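Local coordinates for protein dockerin type 1 (Clostridium thermocellum, PDB 4DH2) that binds a type I cohesin through a calcium-loaded dockerin module, probably attaching a glycoside hydrolase to the cellulosome, at residues Cys57-Arg62 against Glu70-Ser75. Sequence-based numbering, arbitrary orientation.
With SO4 (sulfate ion), chain K; SO4 (sulfate ion), chain J.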
ATOM      1  N   CYS B  57       2.550   2.197 -17.028  1.00 17.29           N
ATOM      2  CA  CYS B  57       2.793   2.592 -15.639  1.00 16.82           C
ATOM      3  C   CYS B  57       1.499   2.546 -14.837  1.00 18.17           C
ATOM      4  O   CYS B  57       1.465   2.064 -13.704  1.00 18.99           O
ATOM      5  CB  CYS B  57       3.354   3.998 -15.585  1.00 20.79           C
ATOM      6  SG  CYS B  57       4.392   4.255 -14.148  1.00 34.81           S
ATOM      7  N   ASN B  58       0.422   3.068 -15.422  1.00 17.34           N
ATOM      8  CA  ASN B  58      -0.872   3.031 -14.744  1.00 21.33           C
ATOM      9  C   ASN B  58      -1.372   1.615 -14.502  1.00 19.96           C
ATOM     10  O   ASN B  58      -1.993   1.331 -13.469  1.00 19.85           O
ATOM     11  CB  ASN B  58      -1.906   3.815 -15.532  1.00 25.74           C
ATOM     12  CG  ASN B  58      -3.146   4.089 -14.711  1.00 33.71           C
ATOM     13  OD1 ASN B  58      -3.102   4.857 -13.753  1.00 37.58           O
ATOM     14  ND2 ASN B  58      -4.235   3.434 -15.048  1.00 32.10           N
ATOM     15  N   TYR B  59      -1.103   0.694 -15.431  1.00 21.90           N
ATOM     16  CA  TYR B  59      -1.490  -0.690 -15.220  1.00 22.52           C
ATOM     17  C   TYR B  59      -0.704  -1.255 -14.070  1.00 21.29           C
ATOM     18  O   TYR B  59      -1.242  -2.015 -13.267  1.00 21.59           O
ATOM     19  CB  TYR B  59      -1.289  -1.576 -16.454  1.00 16.21           C
ATOM     20  CG  TYR B  59      -2.486  -1.607 -17.350  1.00 17.94           C
ATOM     21  CD1 TYR B  59      -2.520  -0.864 -18.515  1.00 27.82           C
ATOM     22  CD2 TYR B  59      -3.599  -2.360 -17.019  1.00 30.58           C
ATOM     23  CE1 TYR B  59      -3.631  -0.870 -19.342  1.00 30.91           C
ATOM     24  CE2 TYR B  59      -4.715  -2.376 -17.828  1.00 30.58           C
ATOM     25  CZ  TYR B  59      -4.725  -1.643 -18.990  1.00 36.97           C
ATOM     26  OH  TYR B  59      -5.841  -1.669 -19.785  1.00 31.89           O
ATOM     27  N   LEU B  60       0.574  -0.908 -13.978  1.00 17.77           N
ATOM     28  CA  LEU B  60       1.356  -1.370 -12.831  1.00 17.13           C
ATOM     29  C   LEU B  60       0.756  -0.852 -11.520  1.00 19.02           C
ATOM     30  O   LEU B  60       0.660  -1.608 -10.543  1.00 19.78           O
ATOM     31  CB  LEU B  60       2.823  -0.950 -12.895  1.00 20.08           C
ATOM     32  CG  LEU B  60       3.805  -1.969 -13.431  1.00 32.19           C
ATOM     33  CD1 LEU B  60       3.543  -2.169 -14.909  1.00 40.86           C
ATOM     34  CD2 LEU B  60       5.220  -1.488 -13.193  1.00 36.34           C
ATOM     35  N   LYS B  61       0.354   0.425 -11.502  1.00 18.51           N
ATOM     36  CA  LYS B  61      -0.259   1.022 -10.319  1.00 17.29           C
ATOM     37  C   LYS B  61      -1.507   0.231  -9.961  1.00 19.59           C
ATOM     38  O   LYS B  61      -1.684  -0.145  -8.799  1.00 20.75           O
ATOM     39  CB  LYS B  61      -0.601   2.491 -10.565  1.00 15.45           C
ATOM     40  CG  LYS B  61      -1.349   3.187  -9.435  1.00 21.36           C
ATOM     41  CD  LYS B  61      -1.859   4.594  -9.794  1.00 28.02           C
ATOM     42  CE  LYS B  61      -0.744   5.637  -9.733  1.00 55.55           C
ATOM     43  NZ  LYS B  61      -1.215   7.063  -9.564  1.00 66.75           N
ATOM     44  N   ARG B  62      -2.370  -0.021 -10.946  1.00 19.48           N
ATOM     45  CA  ARG B  62      -3.604  -0.807 -10.723  1.00 20.99           C
ATOM     46  C   ARG B  62      -3.332  -2.200 -10.157  1.00 25.52           C
ATOM     47  O   ARG B  62      -4.054  -2.708  -9.276  1.00 22.14           O
ATOM     48  CB  ARG B  62      -4.422  -0.924 -12.027  1.00 23.47           C
ATOM     49  CG  ARG B  62      -5.097   0.360 -12.453  1.00 30.00           C
ATOM     50  CD  ARG B  62      -5.827   0.157 -13.773  1.00 34.31           C
ATOM     51  NE  ARG B  62      -6.423   1.377 -14.264  1.00 51.21           N
ATOM     52  CZ  ARG B  62      -6.941   1.515 -15.484  1.00 69.78           C
ATOM     53  NH1 ARG B  62      -6.918   0.495 -16.338  1.00 75.78           N
ATOM     54  NH2 ARG B  62      -7.479   2.672 -15.852  1.00 59.95           N
ATOM     55  N   GLU B  70      -4.060  -9.350 -12.986  1.00 33.62           N
ATOM     56  CA  GLU B  70      -3.060  -9.599 -14.011  1.00 35.09           C
ATOM     57  C   GLU B  70      -3.142  -8.493 -15.061  1.00 25.41           C
ATOM     58  O   GLU B  70      -4.085  -7.706 -15.076  1.00 25.06           O
ATOM     59  CB  GLU B  70      -3.325 -10.934 -14.706  1.00 40.98           C
ATOM     60  CG  GLU B  70      -4.611 -10.910 -15.506  1.00 58.95           C
ATOM     61  CD  GLU B  70      -5.101 -12.288 -15.889  1.00 82.61           C
ATOM     62  OE1 GLU B  70      -4.262 -13.178 -16.142  1.00 91.75           O
ATOM     63  OE2 GLU B  70      -6.333 -12.478 -15.934  1.00 90.25           O
ATOM     64  N   PHE B  71      -2.159  -8.483 -15.950  1.00 28.99           N
ATOM     65  CA  PHE B  71      -2.088  -7.497 -17.020  1.00 27.75           C
ATOM     66  C   PHE B  71      -2.786  -8.004 -18.275  1.00 35.15           C
ATOM     67  O   PHE B  71      -2.899  -9.206 -18.501  1.00 34.26           O
ATOM     68  CB  PHE B  71      -0.627  -7.178 -17.327  1.00 23.52           C
ATOM     69  CG  PHE B  71       0.099  -6.602 -16.158  1.00 23.77           C
ATOM     70  CD1 PHE B  71      -0.284  -5.358 -15.639  1.00 23.58           C
ATOM     71  CD2 PHE B  71       1.138  -7.277 -15.568  1.00 23.72           C
ATOM     72  CE1 PHE B  71       0.362  -4.822 -14.533  1.00 22.29           C
ATOM     73  CE2 PHE B  71       1.795  -6.735 -14.463  1.00 22.42           C
ATOM     74  CZ  PHE B  71       1.396  -5.505 -13.955  1.00 24.74           C
ATOM     75  N   PRO B  72      -3.252  -7.081 -19.101  1.00 29.57           N
ATOM     76  CA  PRO B  72      -3.981  -7.496 -20.300  1.00 31.95           C
ATOM     77  C   PRO B  72      -3.179  -8.452 -21.170  1.00 45.25           C
ATOM     78  O   PRO B  72      -3.753  -9.415 -21.686  1.00 39.95           O
ATOM     79  CB  PRO B  72      -4.249  -6.178 -21.018  1.00 30.16           C
ATOM     80  CG  PRO B  72      -4.317  -5.174 -19.909  1.00 27.26           C
ATOM     81  CD  PRO B  72      -3.336  -5.627 -18.867  1.00 29.19           C
ATOM     82  N   LYS B  73      -1.875  -8.219 -21.311  1.00 36.93           N
ATOM     83  CA  LYS B  73      -1.048  -9.104 -22.123  1.00 38.40           C
ATOM     84  C   LYS B  73      -0.668 -10.363 -21.340  1.00 40.17           C
ATOM     85  O   LYS B  73      -0.362 -10.278 -20.157  1.00 41.51           O
ATOM     86  CB  LYS B  73       0.208  -8.368 -22.557  1.00 28.28           C
ATOM     87  CG  LYS B  73       1.167  -9.190 -23.398  1.00 33.51           C
ATOM     88  CD  LYS B  73       2.313  -8.339 -23.943  1.00 36.16           C
ATOM     89  CE  LYS B  73       3.528  -8.373 -23.009  1.00 28.77           C
ATOM     90  NZ  LYS B  73       4.659  -7.494 -23.475  1.00 27.20           N
ATOM     91  N   ASN B  74      -0.653 -11.521 -21.996  1.00 53.93           N
ATOM     92  CA  ASN B  74      -0.353 -12.785 -21.304  1.00 60.32           C
ATOM     93  C   ASN B  74       0.768 -13.599 -21.955  1.00 67.08           C
ATOM     94  O   ASN B  74       1.152 -13.338 -23.092  1.00 63.67           O
ATOM     95  CB  ASN B  74      -1.613 -13.651 -21.219  1.00 68.03           C
ATOM     96  CG  ASN B  74      -2.525 -13.240 -20.082  1.00 80.50           C
ATOM     97  OD1 ASN B  74      -2.211 -13.462 -18.910  1.00 88.92           O
ATOM     98  ND2 ASN B  74      -3.662 -12.644 -20.418  1.00 78.83           N
ATOM     99  N   SER B  75       1.287 -14.590 -21.229  1.00 77.06           N
ATOM    100  CA  SER B  75       2.289 -15.502 -21.784  1.00 83.85           C
ATOM    101  C   SER B  75       1.629 -16.550 -22.681  1.00 83.39           C
ATOM    102  O   SER B  75       2.274 -17.148 -23.544  1.00 85.02           O
ATOM    103  CB  SER B  75       3.075 -16.186 -20.664  1.00 89.17           C
ATOM    104  OG  SER B  75       2.234 -16.999 -19.859  1.00 89.78           O
TER
HETATM  105  S   SO4 K 104      -7.419   4.393 -12.766  1.00 72.69           S
HETATM  106  O1  SO4 K 104      -7.497   5.338 -11.656  1.00 74.88           O
HETATM  107  O2  SO4 K 104      -7.296   5.145 -14.018  1.00 73.36           O
HETATM  108  O3  SO4 K 104      -6.241   3.547 -12.596  1.00 73.78           O
HETATM  109  O4  SO4 K 104      -8.614   3.544 -12.789  1.00 69.43           O
HETATM  110  S   SO4 J 103      -5.696   0.004 -22.953  0.54 49.91           S
HETATM  111  O1  SO4 J 103      -6.035   0.591 -21.661  1.00 60.43           O
HETATM  112  O2  SO4 J 103      -4.796   0.937 -23.629  1.00 59.19           O
HETATM  113  O3  SO4 J 103      -5.084  -1.308 -22.774  1.00 42.10           O
HETATM  114  O4  SO4 J 103      -6.908  -0.192 -23.751  1.00 69.96           O
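Y59, on the helix that leaves the second calcium loop of the dockerin, lays one ring face against P72 of the tail returning past it. P72 CD stands 4.1 Å from the centroid of the Y59 ring, 29° off its normal, a CH-pi contact, while P72 CG reaches Y59 CE2 at 3.5 Å near the phenol end. F71, whose ring swings to the backbone-N side (chi1 -61°), presents its edge to the helix backbone, with CE1 3.5 Å from Y59 O, near the ring plane. The same ring makes apolar contacts, CD1 4.0 Å from Y59 CB and CZ 4.1 Å from L60 CD1, and it also stacks with Y63, one helical turn after Y59. The polar ends of N58, Y59 and R62 meet two sulfates, probably from the crystallisation liquor. R62 NE gives a nearly straight bond (172°) to O3 of one, and N58 ND2 shares that oxygen; Y59 OH meets the other. K73 NZ, hydrogen-bonded to the carbonyl oxygens of W42 and D45, ties the tail beside the EF-hand-like calcium loop. No hydrogen bond joins the two segments, so their contact rests on van der Waals and CH-pi packing of F71 and P72 against Y59 and L60.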